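Local structure of acetone carboxylase alpha subunit (Xanthobacter autotrophicus Py2, 5M45) at residues V350-G355 with H402-A407; R289-V294 with S544-M549; G580-T583 with T589-A592; I490-L493 with L497-L500; E219-R222 with T226-Y229. The protein is a metal-binding enzyme subunit of the hydantoinase B/oxoprolinase family, built into an assembly of six protein chains. All blocks are in the same frame, centred on the assembly; numbering follows the deposited sequence.

Contact 1. Residues V350-G355 with H402-A407; sequences VSFTSG and HFLVSA
F352 of helix 349-361 meets L404 and A407 of helix 401-422, and this apolar trio makes most of the contact. From its CB, 4.2 Å from L404 CD2, the phenylalanine runs outward with CG anti to the backbone N (chi1 -174°), which carries the ring across to the second helix. CD1 comes next and meets L404 CD2 at 3.8 Å; CE1, one atom further out, meets the methyl CB of A407 at 3.9 Å. Both methyls therefore touch the rim of the ring, and that of A407 lies in its plane. L404 answers mainly with one branch: CD2 also rests 3.9 Å from F352 CA, while CD1 comes to 4.4 Å from S351 OG, a loose approach. The local helix axes approach to 10.5 Å at a crossing angle of -34°, a spacing bridged by a leucine from one side and a phenylalanine from the other. W408 extends the packing, its ring meeting that of F352 and its NE1 bonding to F352 O, and F334 stacks edge-to-face on the phenylalanine. Within the helices two serines fold back on the backbone. S354 OG bonds to V350 O at 2.8 Å, from the face opposite to that used by S354 N, and S406 OG bonds to H402 O. No hydrogen bond passes between the two segments, and all four touching residues are buried. The helices are thus joined here by shape and apolar burial, with serine hydroxyls on both satisfied by backbone carbonyls of their own helix or its approach.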
# COMPACT_ATOMS: atom_id res chain seq x y z
N VAL A 350 -6.51 19.85 8.97
CA VAL A 350 -5.78 20.62 7.96
C VAL A 350 -6.56 20.77 6.65
O VAL A 350 -6.69 21.90 6.14
CB VAL A 350 -4.38 20.01 7.67
CG1 VAL A 350 -3.72 20.70 6.49
CG2 VAL A 350 -3.46 20.07 8.90
N SER A 351 -7.04 19.67 6.06
CA SER A 351 -7.79 19.77 4.81
C SER A 351 -9.12 20.55 5.00
O SER A 351 -9.50 21.33 4.14
CB SER A 351 -8.03 18.39 4.19
OG SER A 351 -8.77 17.53 5.07
N PHE A 352 -9.80 20.31 6.13
CA PHE A 352 -11.03 21.02 6.40
C PHE A 352 -10.84 22.55 6.51
O PHE A 352 -11.55 23.31 5.84
CB PHE A 352 -11.72 20.49 7.67
CG PHE A 352 -13.09 21.09 7.92
CD1 PHE A 352 -14.19 20.60 7.25
CD2 PHE A 352 -13.24 22.14 8.78
CE1 PHE A 352 -15.46 21.18 7.45
CE2 PHE A 352 -14.52 22.69 9.02
CZ PHE A 352 -15.62 22.22 8.34
N THR A 353 -9.88 22.99 7.31
CA THR A 353 -9.62 24.42 7.51
C THR A 353 -8.94 25.11 6.29
O THR A 353 -9.21 26.31 6.00
CB THR A 353 -8.83 24.69 8.80
OG1 THR A 353 -7.54 24.05 8.74
CG2 THR A 353 -9.61 24.22 10.04
N SER A 354 -8.07 24.37 5.59
CA SER A 354 -7.47 24.87 4.33
C SER A 354 -8.53 25.15 3.25
O SER A 354 -8.41 26.14 2.50
CB SER A 354 -6.35 23.95 3.81
OG SER A 354 -5.29 23.88 4.76
N GLY A 355 -9.57 24.31 3.19
CA GLY A 355 -10.68 24.57 2.28
C GLY A 355 -11.50 25.82 2.62
O GLY A 355 -11.99 26.51 1.72
N HIS A 402 -16.52 14.58 -0.77
CA HIS A 402 -18.00 14.34 -0.63
C HIS A 402 -18.57 15.08 0.59
O HIS A 402 -19.60 15.79 0.50
CB HIS A 402 -18.26 12.85 -0.50
CG HIS A 402 -19.70 12.45 -0.58
ND1 HIS A 402 -20.53 12.81 -1.61
CD2 HIS A 402 -20.44 11.65 0.23
CE1 HIS A 402 -21.73 12.28 -1.43
NE2 HIS A 402 -21.70 11.57 -0.31
N PHE A 403 -17.85 14.94 1.72
CA PHE A 403 -18.19 15.66 2.95
C PHE A 403 -17.72 17.10 2.94
O PHE A 403 -18.46 18.02 3.31
CB PHE A 403 -17.63 14.91 4.18
CG PHE A 403 -18.39 13.63 4.56
CD1 PHE A 403 -19.40 13.07 3.74
CD2 PHE A 403 -18.07 13.00 5.75
CE1 PHE A 403 -20.06 11.91 4.14
CE2 PHE A 403 -18.72 11.86 6.15
CZ PHE A 403 -19.71 11.29 5.34
N LEU A 404 -16.47 17.32 2.54
CA LEU A 404 -15.87 18.66 2.59
C LEU A 404 -16.67 19.73 1.82
O LEU A 404 -17.01 20.78 2.38
CB LEU A 404 -14.41 18.63 2.04
CG LEU A 404 -13.33 17.89 2.88
CD1 LEU A 404 -12.02 17.81 2.12
CD2 LEU A 404 -13.10 18.57 4.23
N VAL A 405 -16.99 19.46 0.55
CA VAL A 405 -17.68 20.46 -0.31
C VAL A 405 -19.13 20.69 0.17
O VAL A 405 -19.70 21.77 -0.10
CB VAL A 405 -17.68 20.09 -1.81
CG1 VAL A 405 -16.27 19.83 -2.31
CG2 VAL A 405 -18.58 18.92 -2.12
N SER A 406 -19.69 19.70 0.89
CA SER A 406 -21.05 19.75 1.40
C SER A 406 -21.14 20.56 2.73
O SER A 406 -22.19 21.09 3.05
CB SER A 406 -21.57 18.31 1.61
OG SER A 406 -21.68 17.58 0.39
N ALA A 407 -20.04 20.63 3.48
CA ALA A 407 -19.94 21.49 4.67
C ALA A 407 -19.55 22.94 4.34
O ALA A 407 -20.09 23.87 4.94
CB ALA A 407 -18.95 20.88 5.65

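Contact 2. Residues R289-V294 with S544-M549; sequences RQVGFV and SDWGLM
V291 and F293 of the strand meet the indole of W546 from two directions. V291 CG1 touches the far corner of the six-membered ring, 3.8 Å from CH2, while V291 O sits over one face, 3.9 Å above the plane and displaced toward the rim. F293 comes rim to rim instead, its CE1 4.2 Å from W546 CZ2. Farther along, S544 lies against the strand backbone: its CA makes a CH···O contact of 3.4 Å with F293 O, the angle at hydrogen being 136°. Direct hydrogen bonds are lacking, and two waters take their place. One gives its protons to V291 O and S544 O; the other donates to S544 O, accepts from W546 NE1 at 3.0 Å, and takes a weak bond from F293 N. This second water lies in the plane of both rings. The strand, 286-297, is an outermost strand of a four-stranded mixed sheet, bonded through G292 and V294 to strand 313-324, and the loop before strand 559-563 lines it through side chains and water. A second shell fixes these groups. R413 NH2 bonds to V291 O, so that carbonyl is held by an arginine as well as a water, and N434 ND2 binds S544 OG. H317 lies nearly parallel to the F293 ring, and an aromatic side chain from the chain of another protein meets F293 edge-to-face.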
# COMPACT_ATOMS: atom_id res chain seq x y z
N ARG A 289 -25.58 31.52 11.98
CA ARG A 289 -25.79 30.09 12.21
C ARG A 289 -26.31 29.43 10.91
O ARG A 289 -27.23 29.94 10.28
CB ARG A 289 -26.78 29.85 13.37
CG ARG A 289 -26.44 30.60 14.66
CD ARG A 289 -27.49 30.42 15.77
NE ARG A 289 -27.23 31.38 16.86
CZ ARG A 289 -27.60 32.66 16.88
NH1 ARG A 289 -28.36 33.22 15.90
NH2 ARG A 289 -27.27 33.40 17.91
N GLN A 290 -25.70 28.31 10.54
CA GLN A 290 -26.01 27.60 9.29
C GLN A 290 -25.56 26.13 9.37
O GLN A 290 -24.83 25.75 10.31
CB GLN A 290 -25.43 28.31 8.06
CG GLN A 290 -23.92 28.60 8.12
CD GLN A 290 -23.57 29.87 8.95
OE1 GLN A 290 -24.07 30.96 8.64
NE2 GLN A 290 -22.75 29.71 10.00
N VAL A 291 -26.00 25.32 8.41
CA VAL A 291 -25.73 23.87 8.44
C VAL A 291 -25.72 23.28 7.01
O VAL A 291 -26.39 23.81 6.10
CB VAL A 291 -26.72 23.15 9.37
CG1 VAL A 291 -28.14 23.28 8.88
CG2 VAL A 291 -26.37 21.68 9.58
N GLY A 292 -24.94 22.21 6.82
CA GLY A 292 -24.99 21.39 5.60
C GLY A 292 -25.04 19.90 5.91
O GLY A 292 -24.65 19.48 6.99
N PHE A 293 -25.51 19.12 4.94
CA PHE A 293 -25.66 17.67 5.01
C PHE A 293 -25.29 17.03 3.64
O PHE A 293 -25.33 17.71 2.59
CB PHE A 293 -27.13 17.27 5.29
CG PHE A 293 -27.74 17.92 6.50
CD1 PHE A 293 -28.42 19.14 6.40
CD2 PHE A 293 -27.70 17.28 7.74
CE1 PHE A 293 -29.03 19.69 7.53
CE2 PHE A 293 -28.29 17.86 8.85
CZ PHE A 293 -28.96 19.06 8.74
N VAL A 294 -25.02 15.71 3.66
CA VAL A 294 -25.01 14.87 2.44
C VAL A 294 -25.24 13.37 2.76
O VAL A 294 -25.09 12.95 3.92
CB VAL A 294 -23.72 15.12 1.58
CG1 VAL A 294 -22.53 14.31 2.11
CG2 VAL A 294 -23.96 14.84 0.08
N SER A 544 -26.67 19.19 -1.15
CA SER A 544 -25.85 19.76 -0.06
C SER A 544 -25.99 21.30 0.06
O SER A 544 -26.07 21.85 1.19
CB SER A 544 -24.37 19.36 -0.21
OG SER A 544 -23.88 19.55 -1.54
N ASP A 545 -26.03 21.99 -1.08
CA ASP A 545 -26.24 23.44 -1.12
C ASP A 545 -27.70 23.81 -0.78
O ASP A 545 -28.59 23.00 -0.97
CB ASP A 545 -25.90 23.97 -2.51
CG ASP A 545 -26.71 23.28 -3.61
OD1 ASP A 545 -26.45 22.06 -3.84
OD2 ASP A 545 -27.59 23.95 -4.21
N TRP A 546 -27.92 24.99 -0.21
CA TRP A 546 -29.26 25.56 0.00
C TRP A 546 -29.30 26.91 -0.75
O TRP A 546 -28.27 27.62 -0.86
CB TRP A 546 -29.55 25.84 1.51
CG TRP A 546 -29.62 24.69 2.49
CD1 TRP A 546 -29.19 23.40 2.31
CD2 TRP A 546 -30.12 24.75 3.84
NE1 TRP A 546 -29.39 22.66 3.46
CE2 TRP A 546 -29.96 23.47 4.41
CE3 TRP A 546 -30.67 25.78 4.63
CZ2 TRP A 546 -30.39 23.17 5.72
CZ3 TRP A 546 -31.10 25.50 5.90
CH2 TRP A 546 -30.93 24.20 6.46
N GLY A 547 -30.48 27.28 -1.22
CA GLY A 547 -30.72 28.62 -1.69
C GLY A 547 -30.75 29.65 -0.56
O GLY A 547 -30.85 29.29 0.63
N LEU A 548 -30.67 30.93 -0.92
CA LEU A 548 -30.54 32.01 0.05
C LEU A 548 -31.71 33.00 -0.07
O LEU A 548 -32.10 33.37 -1.18
CB LEU A 548 -29.20 32.75 -0.22
CG LEU A 548 -28.76 33.92 0.66
CD1 LEU A 548 -28.66 33.50 2.11
CD2 LEU A 548 -27.41 34.50 0.25
N MET A 549 -32.22 33.44 1.08
CA MET A 549 -33.24 34.50 1.18
C MET A 549 -34.47 34.27 0.27
O MET A 549 -35.02 35.20 -0.35
CB MET A 549 -32.61 35.87 0.93
CG MET A 549 -31.67 36.35 2.02
SD MET A 549 -30.52 37.65 1.48
CE MET A 549 -29.47 37.67 2.92
O HOH W 1 -25.65 23.73 3.15
O HOH W 2 -27.75 20.26 2.70

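Contact 3. Residues G580-T583 with T589-A592; sequences GGDT and TWDA
W590 has CG anti to its carbonyl carbon (chi1 -62°), which carries the indole onto G580, G581 and D582; the backbone of D582 holds its CB over the ring, and CG anti to the backbone N (chi1 -169°) sends the carboxylate on from there, OD1 reaching 4.2 Å from W590 CE3. Both belong to the long loop between helix 567-573 and strand 598-602, where D582 is the centre of an inverse gamma turn closed by a weak bond from T583 N to G581 O. The aspartate makes an off-centre CH-pi contact, CB lying 4.2 Å from the centroid of the six-membered ring. The glycines, without side chains, let the indole come close to the backbone: G581 C is 3.3 Å from W590 CZ2. Over the face that holds D582 CA, water 3 sits 3.3 Å above the plane, donating to D582 OD1 at 2.7 Å and accepting from T589 N. R601 binds D582 OD2 and D591 OD1, thereby tying together two acids of the loop, and Y558 OH also bonds to D582 OD2. W590 NE1 is satisfied by L579 O. At the indole's edge G580 O, 3.4 Å from W590 CZ2, is buried with no hydrogen-bond partner in the model.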
# COMPACT_ATOMS: atom_id res chain seq x y z
N GLY A 580 -27.32 13.13 -27.19
CA GLY A 580 -27.58 14.32 -26.36
C GLY A 580 -27.63 14.06 -24.85
O GLY A 580 -26.88 13.22 -24.34
N GLY A 581 -28.51 14.80 -24.16
CA GLY A 581 -28.72 14.66 -22.73
C GLY A 581 -30.08 14.04 -22.39
O GLY A 581 -30.95 13.91 -23.23
N ASP A 582 -30.21 13.66 -21.13
CA ASP A 582 -31.42 13.07 -20.54
C ASP A 582 -32.29 14.26 -20.08
O ASP A 582 -32.43 14.58 -18.89
CB ASP A 582 -31.00 12.13 -19.40
CG ASP A 582 -32.12 11.26 -18.88
OD1 ASP A 582 -32.96 10.75 -19.69
OD2 ASP A 582 -32.14 11.04 -17.61
N THR A 583 -32.91 14.90 -21.06
CA THR A 583 -33.51 16.21 -20.89
C THR A 583 -34.52 16.32 -19.72
O THR A 583 -34.44 17.25 -18.90
CB THR A 583 -34.15 16.66 -22.24
OG1 THR A 583 -33.13 16.68 -23.27
CG2 THR A 583 -34.81 18.05 -22.12
N THR A 589 -36.63 9.85 -23.16
CA THR A 589 -36.81 9.35 -24.53
C THR A 589 -35.91 8.13 -24.84
O THR A 589 -36.27 7.29 -25.68
CB THR A 589 -36.51 10.43 -25.57
OG1 THR A 589 -35.16 10.91 -25.41
CG2 THR A 589 -37.50 11.59 -25.44
N TRP A 590 -34.75 8.02 -24.17
CA TRP A 590 -33.79 6.98 -24.50
C TRP A 590 -34.27 5.54 -24.22
O TRP A 590 -34.00 4.63 -24.97
CB TRP A 590 -32.45 7.18 -23.75
CG TRP A 590 -31.71 8.43 -24.07
CD1 TRP A 590 -31.83 9.21 -25.20
CD2 TRP A 590 -30.70 9.04 -23.26
NE1 TRP A 590 -30.95 10.27 -25.13
CE2 TRP A 590 -30.24 10.18 -23.95
CE3 TRP A 590 -30.13 8.73 -22.02
CZ2 TRP A 590 -29.25 11.02 -23.43
CZ3 TRP A 590 -29.14 9.56 -21.51
CH2 TRP A 590 -28.70 10.68 -22.22
N ASP A 591 -34.98 5.37 -23.12
CA ASP A 591 -35.28 4.02 -22.60
C ASP A 591 -36.11 3.19 -23.61
O ASP A 591 -35.80 2.02 -23.85
CB ASP A 591 -35.99 4.11 -21.23
CG ASP A 591 -35.19 4.88 -20.19
OD1 ASP A 591 -34.53 5.89 -20.55
OD2 ASP A 591 -35.21 4.48 -18.99
N ALA A 592 -37.08 3.83 -24.25
CA ALA A 592 -37.91 3.17 -25.27
C ALA A 592 -37.15 2.80 -26.56
O ALA A 592 -37.63 1.96 -27.31
CB ALA A 592 -39.14 4.02 -25.59
O HOH W 3 -33.64 10.43 -22.24

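Contact 4. Residues I490-L493 with L497-L500; sequences IWEL and LVYL
The carboxylate of E492 and the ring of Y499 lie nearly flat with each other, their planes 18° apart, so that OE2 faces the tyrosine at its edge. That oxygen lies in the ring plane, 3.4 Å from Y499 CD1, and accepts the backbone N-H of the same residue at 3.0 Å. The bond is almost straight, 171° at hydrogen, and comes to the anti side of the carboxylate with the donor tilted out of its plane. CG of the glutamate passes L497 O at 3.6 Å, and the extended chain beyond it (chi2 -169°) carries OE2 to within 3.4 Å of V498 CA. W491 meets the same edge of the tyrosine one atom farther out: its CB lies 4.2 Å from Y499 CE1, and the hydroxyl oxygen comes to W491 CD1 at 3.4 Å, obliquely to the indole. A connection of two residues leads from helix 488-494 into strand 497-504, an outermost strand of a five-stranded antiparallel sheet, whose V498 pairs with M525 of the next strand. A carboxylate from the helix thereby takes up one N-H of the strand. Water 4 sits between E492 O and L497 O, at 2.7 and 2.9 Å. Polar ends are held further out: Y499 OH by E457 OE2, W491 NE1 by M485 O. Outside the two segments, the chain of another protein grips E492 at both oxygens, a polar side chain bonding to OE1 and a basic one pairing with OE2, which would probably favour the ionised form.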
# COMPACT_ATOMS: atom_id res chain seq x y z
N ILE A 490 -9.76 15.36 -26.43
CA ILE A 490 -8.69 15.08 -25.48
C ILE A 490 -9.09 13.95 -24.48
O ILE A 490 -8.30 13.02 -24.25
CB ILE A 490 -8.24 16.36 -24.72
CG1 ILE A 490 -7.64 17.37 -25.70
CG2 ILE A 490 -7.24 16.04 -23.62
CD1 ILE A 490 -6.33 17.00 -26.37
N TRP A 491 -10.29 14.03 -23.91
CA TRP A 491 -10.80 12.94 -23.04
C TRP A 491 -10.84 11.58 -23.79
O TRP A 491 -10.50 10.55 -23.20
CB TRP A 491 -12.16 13.25 -22.43
CG TRP A 491 -12.13 14.33 -21.35
CD1 TRP A 491 -12.84 15.49 -21.34
CD2 TRP A 491 -11.38 14.30 -20.14
NE1 TRP A 491 -12.56 16.21 -20.20
CE2 TRP A 491 -11.64 15.51 -19.46
CE3 TRP A 491 -10.47 13.39 -19.59
CZ2 TRP A 491 -11.07 15.81 -18.21
CZ3 TRP A 491 -9.88 13.68 -18.38
CH2 TRP A 491 -10.19 14.89 -17.69
N GLU A 492 -11.16 11.62 -25.08
CA GLU A 492 -11.19 10.39 -25.89
C GLU A 492 -9.82 9.73 -26.10
O GLU A 492 -9.77 8.54 -26.38
CB GLU A 492 -11.95 10.58 -27.23
CG GLU A 492 -13.47 10.68 -27.02
CD GLU A 492 -14.31 10.62 -28.29
OE1 GLU A 492 -13.79 10.38 -29.43
OE2 GLU A 492 -15.55 10.83 -28.15
N LEU A 493 -8.72 10.49 -25.95
CA LEU A 493 -7.37 9.93 -25.95
C LEU A 493 -6.99 9.24 -24.63
O LEU A 493 -6.04 8.44 -24.59
CB LEU A 493 -6.31 11.01 -26.18
CG LEU A 493 -6.34 11.89 -27.43
CD1 LEU A 493 -5.12 12.82 -27.38
CD2 LEU A 493 -6.35 11.08 -28.73
N LEU A 497 -13.86 5.30 -24.31
CA LEU A 497 -15.25 5.76 -24.30
C LEU A 497 -15.39 6.77 -25.45
O LEU A 497 -14.44 7.49 -25.76
CB LEU A 497 -15.60 6.50 -22.97
CG LEU A 497 -15.36 5.76 -21.64
CD1 LEU A 497 -15.54 6.74 -20.47
CD2 LEU A 497 -16.30 4.60 -21.48
N VAL A 498 -16.59 6.86 -26.05
CA VAL A 498 -16.91 7.91 -27.01
C VAL A 498 -18.15 8.70 -26.62
O VAL A 498 -19.09 8.16 -26.06
CB VAL A 498 -17.09 7.39 -28.46
CG1 VAL A 498 -15.76 6.82 -28.98
CG2 VAL A 498 -18.18 6.34 -28.57
N TYR A 499 -18.11 10.01 -26.91
CA TYR A 499 -19.23 10.91 -26.67
C TYR A 499 -20.39 10.73 -27.65
O TYR A 499 -20.21 10.80 -28.86
CB TYR A 499 -18.77 12.36 -26.71
CG TYR A 499 -17.98 12.83 -25.51
CD1 TYR A 499 -16.61 12.63 -25.43
CD2 TYR A 499 -18.61 13.49 -24.46
CE1 TYR A 499 -15.88 13.04 -24.32
CE2 TYR A 499 -17.92 13.88 -23.34
CZ TYR A 499 -16.54 13.67 -23.27
OH TYR A 499 -15.81 14.09 -22.19
N LEU A 500 -21.57 10.48 -27.11
CA LEU A 500 -22.84 10.59 -27.85
C LEU A 500 -23.68 11.84 -27.48
O LEU A 500 -24.73 12.07 -28.05
CB LEU A 500 -23.68 9.34 -27.62
CG LEU A 500 -23.11 7.97 -28.04
CD1 LEU A 500 -24.16 6.86 -27.84
CD2 LEU A 500 -22.65 7.96 -29.48
O HOH W 4 -11.91 7.05 -27.19

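Contact 5. Residues E219-R222 with T226-Y229; sequences ESQR and TTRY
The junction of two successive helices, 214-222 and 227-255, is bridged by T227 reaching back to Q221; the CA atoms of the two residues lie 5.5 Å apart. T227 OG1 donates to Q221 O at 2.9 Å, coming nearly along the C=O axis with an angle of 161° at the oxygen. The threonine has OG1 anti to its carbonyl carbon (chi1 -58°), and this sets its methyl CG2 anti to the backbone N, beside the hydroxyl and facing the same glutamine. CG2 lies 3.5 Å from Q221 O and 3.8 Å from Q221 CB, with Q221 CG a little farther, at 4.1 Å. One branch therefore makes the polar bond while the other lies against the aliphatic part of the glutamine, and the two side chains run at about a right angle. Such an arrangement suits a helix end: Q221 is near the C-terminal end of its helix, where carbonyls commonly lack main-chain donors from a following turn; the hydroxyl from the first turn of the next helix supplies one for Q221 O. T226 occupies the N-cap position of helix 227-255 but makes no capping bond with its side chain; its OG1 bonds to D178 OD1, three residues beyond the manganese ligand H175. The glutamine side chain, extended beyond CG, packs on M231 one turn into the second helix. The corner also meets a second copy of this protein, where P766 lies on Q221, R393 on T227, and D143 forms a salt bridge with R222.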
# COMPACT_ATOMS: atom_id res chain seq x y z
N GLU A 219 9.22 0.67 -7.06
CA GLU A 219 8.12 0.38 -6.15
C GLU A 219 6.86 1.17 -6.47
O GLU A 219 5.77 0.59 -6.66
CB GLU A 219 8.56 0.62 -4.70
CG GLU A 219 7.55 0.18 -3.67
CD GLU A 219 8.00 0.57 -2.24
OE1 GLU A 219 7.45 1.60 -1.79
OE2 GLU A 219 8.87 -0.11 -1.60
N SER A 220 7.01 2.49 -6.49
CA SER A 220 5.91 3.39 -6.76
C SER A 220 5.19 3.05 -8.06
O SER A 220 3.94 2.98 -8.08
CB SER A 220 6.37 4.87 -6.70
OG SER A 220 7.34 5.19 -7.68
N GLN A 221 5.96 2.76 -9.10
CA GLN A 221 5.40 2.55 -10.43
C GLN A 221 4.54 1.29 -10.56
O GLN A 221 3.65 1.26 -11.42
CB GLN A 221 6.53 2.57 -11.48
CG GLN A 221 7.02 4.03 -11.65
CD GLN A 221 8.38 4.19 -12.32
OE1 GLN A 221 8.91 3.27 -12.97
NE2 GLN A 221 8.98 5.35 -12.14
N ARG A 222 4.79 0.27 -9.73
CA ARG A 222 4.02 -0.98 -9.72
C ARG A 222 2.86 -1.00 -8.68
O ARG A 222 2.10 -1.98 -8.63
CB ARG A 222 4.92 -2.19 -9.52
CG ARG A 222 5.49 -2.35 -8.10
CD ARG A 222 6.58 -3.43 -8.02
NE ARG A 222 7.67 -3.15 -8.94
CZ ARG A 222 8.55 -4.02 -9.43
NH1 ARG A 222 9.43 -3.60 -10.35
NH2 ARG A 222 8.63 -5.27 -8.98
N THR A 226 -2.13 3.44 -13.55
CA THR A 226 -1.79 4.38 -14.64
C THR A 226 -0.30 4.81 -14.61
O THR A 226 0.04 6.00 -14.53
CB THR A 226 -2.75 5.60 -14.62
OG1 THR A 226 -2.78 6.20 -13.31
CG2 THR A 226 -4.18 5.13 -15.04
N THR A 227 0.58 3.81 -14.67
CA THR A 227 2.03 4.01 -14.47
C THR A 227 2.66 5.15 -15.29
O THR A 227 3.38 5.99 -14.73
CB THR A 227 2.76 2.69 -14.75
OG1 THR A 227 2.25 1.66 -13.88
CG2 THR A 227 4.27 2.86 -14.52
N ARG A 228 2.43 5.17 -16.61
CA ARG A 228 3.07 6.17 -17.47
C ARG A 228 2.59 7.59 -17.07
O ARG A 228 3.38 8.53 -17.04
CB ARG A 228 2.79 5.89 -18.98
CG ARG A 228 3.48 6.90 -19.89
CD ARG A 228 3.14 6.76 -21.44
NE ARG A 228 1.69 6.67 -21.74
CZ ARG A 228 0.99 5.51 -21.80
NH1 ARG A 228 1.57 4.32 -21.55
NH2 ARG A 228 -0.33 5.53 -22.10
N TYR A 229 1.30 7.72 -16.75
CA TYR A 229 0.70 9.01 -16.37
C TYR A 229 1.27 9.48 -15.03
O TYR A 229 1.66 10.64 -14.90
CB TYR A 229 -0.84 8.90 -16.32
CG TYR A 229 -1.46 8.59 -17.67
CD1 TYR A 229 -1.69 7.26 -18.04
CD2 TYR A 229 -1.85 9.60 -18.56
CE1 TYR A 229 -2.22 6.93 -19.29
CE2 TYR A 229 -2.40 9.30 -19.79
CZ TYR A 229 -2.62 7.97 -20.14
OH TYR A 229 -3.16 7.66 -21.36

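Overall arrangement
Contacts 1 and 2 are neighbours, their centres 15 Å apart: S406 OG of helix 401-422 lies 3.3 Å from S544 CB, and V294 packs on the same helix. Contacts 3 and 4, with centres 19 Å apart, meet through a probable hydrogen bond from G580 N to L500 O at 2.9 Å. Contact 5 comes within about 4 Å of contact 4 at nearest atoms without touching it, and lies across the chain's centre from contact 2, 41 Å between centres. The manganese ion, held by H150, D153 and H175, is about 10 Å from the L404 side chain and about 12 Å from that of W491, so neither contact 1 nor contact 4 supplies a ligand. The S351 side chain lies about 10 Å from the bound 3,6,9,12,15-pentaoxaheptadecan-1-ol.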